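Long-range contacts in rhamnonate dehydratase (Gibberella zeae PH-1, PDB 3FXG), which probably dehydrates L-rhamnonate, as a magnesium-dependent lyase of the enolase superfamily: residues V5-P9 against L144-R148; I42-A46 against C223-L227. All coordinates share one frame; numbering follows the deposited sequence.

In the fold
From the N terminus, residues 5-9 come first, in the loop before strand 11-19. Residues 42-46 follow, in the loop after helix 36-39. Contact 1 closes the first long loop by joining 5-9 to residues 144-148 on helix 128-148. Contact 2 closes the second by joining 42-46 to residues 223-227, after barrel strand 219-222. The segments alternate along the chain, so the two closures cross. Contact 1 holds the N-terminal peptide against a helix of the N-terminal domain. Contact 2 joins an early loop to the barrel near the magnesium ion. Their nearest atoms are about 29 Å apart, and they lie on opposite sides of the chain's centre.

Contact 1. Residues V5-P9 against L144-R148; sequences VKDFP and LGKVR
Phe8 and Val147 form the centre of this contact, a CH-pi packing in which the peptide ahead of strand 11-19 lies against the C-terminal part of helix 128-148. That helix belongs to the N-terminal domain characteristic of the enolase superfamily. Val147 lays its CG1 methyl over one face of the Phe8 ring. CG1 is 3.9 Å from the ring centroid and 29° off the ring normal. The methyl is displaced toward the far end of the ring, where Val147 CG1 comes within 3.4 Å of Phe8 CZ. With CG1 anti to the backbone N (chi1 174°), the valine aims this branch at the loop. The same methyl also meets Pro9 CD at 4.0 Å, while the CG2 branch touches Pro9 CG.

The Phe8 ring reaches toward the helix among several side chains. Leu144, one turn before Arg148, places CD2 3.7 Å from Phe8 CE2, and these two side chains cross at about a right angle. Arg148 also crosses the Phe8 side chain at about a right angle, with its NE 3.8 Å from Phe8 CE1. Phe8 CZ lies over one face of the guanidinium, whose plane is turned 62° from the ring.

The charged end of Arg148 is directed to another copy of the protein. Its NE forms a salt bridge with Glu150 of the second subunit, and its NH2 bonds to Arg154 O there. Glu150 of that subunit also packs on Phe8 and Lys6, so the contact borders a subunit interface. Lys6 completes the contact from the loop side. Its chain is straight until a bend at chi4, which leaves Lys6 NZ 3.6 Å from Val147 CG1.

Contact 2. Residues I42-A46 against C223-L227; sequences ISTPA and CYMSL
Ser43 and Ser226 meet through their hydroxyls, where a loop early in the chain packs on the turn after strand 219-222 of the enolase-type barrel. Ser43 OG donates to Ser226 OG at 2.7 Å. Ser226 OG in turn donates to Cys223 O at 2.6 Å, in the carbonyl plane with a C=O...donor angle of 156°. Cys223 O also accepts from Ser226 N. This oxygen is therefore gripped twice, within a tight turn whose central residues, Tyr224 and Met225, both have left-handed backbone angles. The Ser226 hydroxyl sits between its backbone N and carbonyl carbon (chi1 72°), which lets it pass the chain of bonds back to Cys223.

A water makes a second polar bridge. It donates to both Thr44 O and Ser226 O. On the loop itself, Thr44 OG1 accepts from Ala46 N in an ST turn around Pro45.

The apolar contacts centre on Pro45. Its CG is 3.6 Å from CG of Met225, which is present as selenomethionine. Pro45 CD lies 3.8 Å from Tyr224 CD2, and the two side chains cross at about a right angle. Thr44 CB meets the Tyr224 ring at its edge, in plane. Met225 CE lies over one face of that ring, offset toward its rim.

The metal ligand Asp222 adjoins this turn, and its OD1 accepts from Tyr224 N. The relay thus gives the buried Ser43 and Ser226 hydroxyls partners. It probably helps to hold the shape and position of the 223-227 turn, whose Tyr224 side chain is about 6 Å from the magnesium ion.

Contact 1. Residues V5-P9 against L144-R148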
ATOM      1  N   VAL A   5      47.830   9.126  25.513  1.00 15.03           N
ATOM      2  CA  VAL A   5      46.731   8.257  25.913  1.00 15.04           C
ATOM      3  C   VAL A   5      47.202   6.861  26.280  1.00 17.48           C
ATOM      4  O   VAL A   5      48.345   6.487  26.024  1.00 16.92           O
ATOM      5  CB  VAL A   5      45.656   8.158  24.800  1.00 13.53           C
ATOM      6  CG1 VAL A   5      44.945   9.500  24.654  1.00 11.32           C
ATOM      7  CG2 VAL A   5      46.301   7.753  23.483  1.00 12.91           C
ATOM      8  N   LYS A   6      46.302   6.094  26.880  1.00 18.64           N
ATOM      9  CA  LYS A   6      46.597   4.739  27.318  1.00 21.20           C
ATOM     10  C   LYS A   6      47.157   3.857  26.206  1.00 22.68           C
ATOM     11  O   LYS A   6      46.666   3.872  25.074  1.00 22.06           O
ATOM     12  CB  LYS A   6      45.327   4.110  27.899  1.00 22.00           C
ATOM     13  CG  LYS A   6      45.517   2.768  28.584  1.00 25.90           C
ATOM     14  CD  LYS A   6      44.187   2.252  29.127  1.00 26.64           C
ATOM     15  CE  LYS A   6      44.364   0.966  29.930  1.00 30.25           C
ATOM     16  NZ  LYS A   6      45.007  -0.116  29.127  1.00 31.81           N
ATOM     17  N   ASP A   7      48.202   3.102  26.533  1.00 24.39           N
ATOM     18  CA  ASP A   7      48.808   2.179  25.579  1.00 26.60           C
ATOM     19  C   ASP A   7      48.076   0.864  25.828  1.00 25.47           C
ATOM     20  O   ASP A   7      48.418   0.122  26.748  1.00 26.91           O
ATOM     21  CB  ASP A   7      50.299   2.004  25.871  1.00 31.55           C
ATOM     22  CG  ASP A   7      50.999   1.149  24.831  1.00 35.82           C
ATOM     23  OD1 ASP A   7      52.152   0.737  25.079  1.00 39.69           O
ATOM     24  OD2 ASP A   7      50.400   0.898  23.761  1.00 38.07           O
ATOM     25  N   PHE A   8      47.056   0.594  25.018  1.00 23.31           N
ATOM     26  CA  PHE A   8      46.239  -0.606  25.172  1.00 20.78           C
ATOM     27  C   PHE A   8      46.895  -1.845  24.572  1.00 18.90           C
ATOM     28  O   PHE A   8      47.406  -1.808  23.457  1.00 17.37           O
ATOM     29  CB  PHE A   8      44.874  -0.391  24.512  1.00 19.38           C
ATOM     30  CG  PHE A   8      43.721  -0.945  25.302  1.00 19.19           C
ATOM     31  CD1 PHE A   8      43.149  -0.206  26.331  1.00 17.83           C
ATOM     32  CD2 PHE A   8      43.213  -2.208  25.023  1.00 18.43           C
ATOM     33  CE1 PHE A   8      42.082  -0.716  27.071  1.00 18.40           C
ATOM     34  CE2 PHE A   8      42.147  -2.727  25.759  1.00 18.73           C
ATOM     35  CZ  PHE A   8      41.582  -1.978  26.783  1.00 17.31           C
ATOM     36  N   PRO A   9      46.885  -2.965  25.310  1.00 18.08           N
ATOM     37  CA  PRO A   9      47.494  -4.195  24.794  1.00 18.67           C
ATOM     38  C   PRO A   9      46.749  -4.747  23.577  1.00 18.76           C
ATOM     39  O   PRO A   9      45.523  -4.674  23.504  1.00 19.26           O
ATOM     40  CB  PRO A   9      47.436  -5.140  25.995  1.00 19.44           C
ATOM     41  CG  PRO A   9      46.225  -4.671  26.741  1.00 20.29           C
ATOM     42  CD  PRO A   9      46.357  -3.166  26.671  1.00 19.26           C
ATOM     43  N   LEU A 144      38.178  -6.651  27.323  1.00 12.46           N
ATOM     44  CA  LEU A 144      38.156  -5.203  27.488  1.00 12.63           C
ATOM     45  C   LEU A 144      37.820  -4.818  28.924  1.00 12.80           C
ATOM     46  O   LEU A 144      38.431  -3.911  29.493  1.00 13.31           O
ATOM     47  CB  LEU A 144      37.144  -4.567  26.527  1.00 13.27           C
ATOM     48  CG  LEU A 144      37.498  -4.630  25.037  1.00 14.73           C
ATOM     49  CD1 LEU A 144      36.371  -4.016  24.215  1.00 14.44           C
ATOM     50  CD2 LEU A 144      38.810  -3.887  24.785  1.00 14.54           C
ATOM     51  N   GLY A 145      36.847  -5.508  29.509  1.00 12.30           N
ATOM     52  CA  GLY A 145      36.470  -5.215  30.878  1.00 12.62           C
ATOM     53  C   GLY A 145      37.601  -5.534  31.840  1.00 13.31           C
ATOM     54  O   GLY A 145      37.837  -4.800  32.800  1.00 14.42           O
ATOM     55  N   LYS A 146      38.311  -6.628  31.581  1.00 12.68           N
ATOM     56  CA  LYS A 146      39.414  -7.031  32.445  1.00 13.13           C
ATOM     57  C   LYS A 146      40.601  -6.083  32.352  1.00 14.81           C
ATOM     58  O   LYS A 146      41.217  -5.756  33.367  1.00 15.08           O
ATOM     59  CB  LYS A 146      39.831  -8.470  32.124  1.00 12.45           C
ATOM     60  CG  LYS A 146      38.836  -9.474  32.676  1.00 14.52           C
ATOM     61  CD  LYS A 146      39.068 -10.887  32.192  1.00 14.28           C
ATOM     62  CE  LYS A 146      38.056 -11.822  32.840  1.00 16.52           C
ATOM     63  NZ  LYS A 146      38.133 -13.214  32.320  1.00 15.91           N
ATOM     64  N   VAL A 147      40.917  -5.623  31.146  1.00 14.06           N
ATOM     65  CA  VAL A 147      42.029  -4.697  30.983  1.00 15.25           C
ATOM     66  C   VAL A 147      41.750  -3.378  31.705  1.00 15.27           C
ATOM     67  O   VAL A 147      42.635  -2.821  32.353  1.00 14.90           O
ATOM     68  CB  VAL A 147      42.315  -4.411  29.491  1.00 14.98           C
ATOM     69  CG1 VAL A 147      43.377  -3.320  29.360  1.00 16.44           C
ATOM     70  CG2 VAL A 147      42.795  -5.688  28.806  1.00 15.55           C
ATOM     71  N   ARG A 148      40.515  -2.891  31.605  1.00 14.00           N
ATOM     72  CA  ARG A 148      40.133  -1.637  32.253  1.00 15.16           C
ATOM     73  C   ARG A 148      39.680  -1.827  33.694  1.00 14.49           C
ATOM     74  O   ARG A 148      39.434  -0.855  34.404  1.00 15.28           O
ATOM     75  CB  ARG A 148      39.010  -0.958  31.469  1.00 16.77           C
ATOM     76  CG  ARG A 148      39.435  -0.466  30.101  1.00 18.79           C
ATOM     77  CD  ARG A 148      38.263   0.078  29.329  1.00 20.79           C
ATOM     78  NE  ARG A 148      38.685   0.638  28.052  1.00 20.88           N
ATOM     79  CZ  ARG A 148      37.959   0.576  26.944  1.00 21.54           C
ATOM     80  NH1 ARG A 148      36.776  -0.028  26.962  1.00 25.52           N
ATOM     81  NH2 ARG A 148      38.412   1.116  25.823  1.00 19.31           N
TER

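Contact 2. Residues I42-A46 against C223-L227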
ATOM      1  N   ILE A  42       7.303 -31.355  24.548  1.00 17.31           N
ATOM      2  CA  ILE A  42       7.543 -30.030  23.991  1.00 15.31           C
ATOM      3  C   ILE A  42       7.332 -30.058  22.484  1.00 15.10           C
ATOM      4  O   ILE A  42       7.909 -30.892  21.788  1.00 15.41           O
ATOM      5  CB  ILE A  42       8.980 -29.556  24.270  1.00 15.03           C
ATOM      6  CG1 ILE A  42       9.230 -29.496  25.779  1.00 13.11           C
ATOM      7  CG2 ILE A  42       9.207 -28.186  23.642  1.00 14.16           C
ATOM      8  CD1 ILE A  42      10.651 -29.083  26.146  1.00 16.74           C
ATOM      9  N   SER A  43       6.505 -29.147  21.985  1.00 14.10           N
ATOM     10  CA  SER A  43       6.242 -29.067  20.553  1.00 14.63           C
ATOM     11  C   SER A  43       7.465 -28.451  19.871  1.00 14.52           C
ATOM     12  O   SER A  43       7.956 -27.404  20.299  1.00 14.98           O
ATOM     13  CB  SER A  43       5.004 -28.201  20.295  1.00 14.77           C
ATOM     14  OG  SER A  43       4.689 -28.145  18.912  1.00 14.25           O
ATOM     15  N   THR A  44       7.956 -29.107  18.824  1.00 14.24           N
ATOM     16  CA  THR A  44       9.124 -28.626  18.088  1.00 14.70           C
ATOM     17  C   THR A  44       8.900 -28.803  16.583  1.00 14.23           C
ATOM     18  O   THR A  44       7.909 -29.404  16.163  1.00 14.78           O
ATOM     19  CB  THR A  44      10.400 -29.413  18.472  1.00 15.40           C
ATOM     20  OG1 THR A  44      10.402 -30.676  17.795  1.00 15.63           O
ATOM     21  CG2 THR A  44      10.457 -29.657  19.980  1.00 14.57           C
ATOM     22  N   PRO A  45       9.816 -28.270  15.752  1.00 14.80           N
ATOM     23  CA  PRO A  45       9.693 -28.391  14.295  1.00 15.94           C
ATOM     24  C   PRO A  45       9.741 -29.849  13.830  1.00 16.38           C
ATOM     25  O   PRO A  45       9.286 -30.172  12.734  1.00 16.74           O
ATOM     26  CB  PRO A  45      10.892 -27.596  13.777  1.00 15.52           C
ATOM     27  CG  PRO A  45      11.068 -26.540  14.822  1.00 15.96           C
ATOM     28  CD  PRO A  45      10.900 -27.333  16.102  1.00 13.96           C
ATOM     29  N   ALA A  46      10.297 -30.721  14.669  1.00 17.23           N
ATOM     30  CA  ALA A  46      10.411 -32.139  14.335  1.00 17.62           C
ATOM     31  C   ALA A  46       9.307 -32.999  14.948  1.00 18.58           C
ATOM     32  O   ALA A  46       9.266 -34.208  14.728  1.00 19.09           O
ATOM     33  CB  ALA A  46      11.776 -32.665  14.771  1.00 18.53           C
ATOM     34  N   CYS A 223       6.493 -21.616  22.157  1.00 14.28           N
ATOM     35  CA  CYS A 223       6.096 -22.565  21.123  1.00 14.33           C
ATOM     36  C   CYS A 223       7.243 -23.132  20.281  1.00 14.39           C
ATOM     37  O   CYS A 223       7.013 -23.896  19.341  1.00 15.12           O
ATOM     38  CB  CYS A 223       5.042 -21.917  20.221  1.00 14.10           C
ATOM     39  SG  CYS A 223       3.557 -21.350  21.120  1.00 14.24           S
ATOM     40  N   TYR A 224       8.471 -22.761  20.630  1.00 12.83           N
ATOM     41  CA  TYR A 224       9.680 -23.232  19.949  1.00 13.44           C
ATOM     42  C   TYR A 224       9.542 -23.416  18.427  1.00 12.06           C
ATOM     43  O   TYR A 224       9.719 -24.523  17.911  1.00 11.47           O
ATOM     44  CB  TYR A 224      10.148 -24.546  20.602  1.00 13.59           C
ATOM     45  CG  TYR A 224      11.585 -24.934  20.294  1.00 15.56           C
ATOM     46  CD1 TYR A 224      12.652 -24.132  20.708  1.00 15.81           C
ATOM     47  CD2 TYR A 224      11.875 -26.091  19.571  1.00 14.74           C
ATOM     48  CE1 TYR A 224      13.979 -24.474  20.405  1.00 16.80           C
ATOM     49  CE2 TYR A 224      13.193 -26.441  19.262  1.00 15.20           C
ATOM     50  CZ  TYR A 224      14.238 -25.628  19.680  1.00 16.84           C
ATOM     51  OH  TYR A 224      15.534 -25.958  19.348  1.00 14.97           O
HETATM   52  N   MSE A 225       9.242 -22.321  17.728  1.00 12.30           N
HETATM   53  CA  MSE A 225       9.083 -22.286  16.267  1.00 13.69           C
HETATM   54  C   MSE A 225       8.368 -23.501  15.659  1.00 13.49           C
HETATM   55  O   MSE A 225       8.628 -23.881  14.516  1.00 14.13           O
HETATM   56  CB  MSE A 225      10.463 -22.087  15.601  1.00 18.60           C
HETATM   57  CG  MSE A 225      11.514 -23.160  15.891  1.00 22.63           C
HETATM   58 SE   MSE A 225      13.368 -22.703  15.369  1.00 31.64          SE
HETATM   59  CE  MSE A 225      14.286 -23.836  16.640  1.00 24.91           C
ATOM     60  N   SER A 226       7.414 -24.062  16.395  1.00 12.48           N
ATOM     61  CA  SER A 226       6.731 -25.271  15.944  1.00 13.78           C
ATOM     62  C   SER A 226       5.330 -25.184  15.351  1.00 13.31           C
ATOM     63  O   SER A 226       4.809 -26.197  14.885  1.00 12.91           O
ATOM     64  CB  SER A 226       6.679 -26.269  17.099  1.00 14.36           C
ATOM     65  OG  SER A 226       5.760 -25.826  18.087  1.00 15.43           O
ATOM     66  N   LEU A 227       4.703 -24.013  15.367  1.00 11.71           N
ATOM     67  CA  LEU A 227       3.346 -23.919  14.839  1.00 11.52           C
ATOM     68  C   LEU A 227       3.288 -23.301  13.448  1.00 11.57           C
ATOM     69  O   LEU A 227       4.291 -23.230  12.734  1.00 12.39           O
ATOM     70  CB  LEU A 227       2.463 -23.110  15.801  1.00  9.33           C
ATOM     71  CG  LEU A 227       2.614 -23.452  17.288  1.00 11.46           C
ATOM     72  CD1 LEU A 227       1.659 -22.590  18.105  1.00 10.57           C
ATOM     73  CD2 LEU A 227       2.336 -24.940  17.517  1.00  9.89           C
TER
HETATM   74  O   HOH W   1       6.157 -28.529  13.977  1.00 18.75           O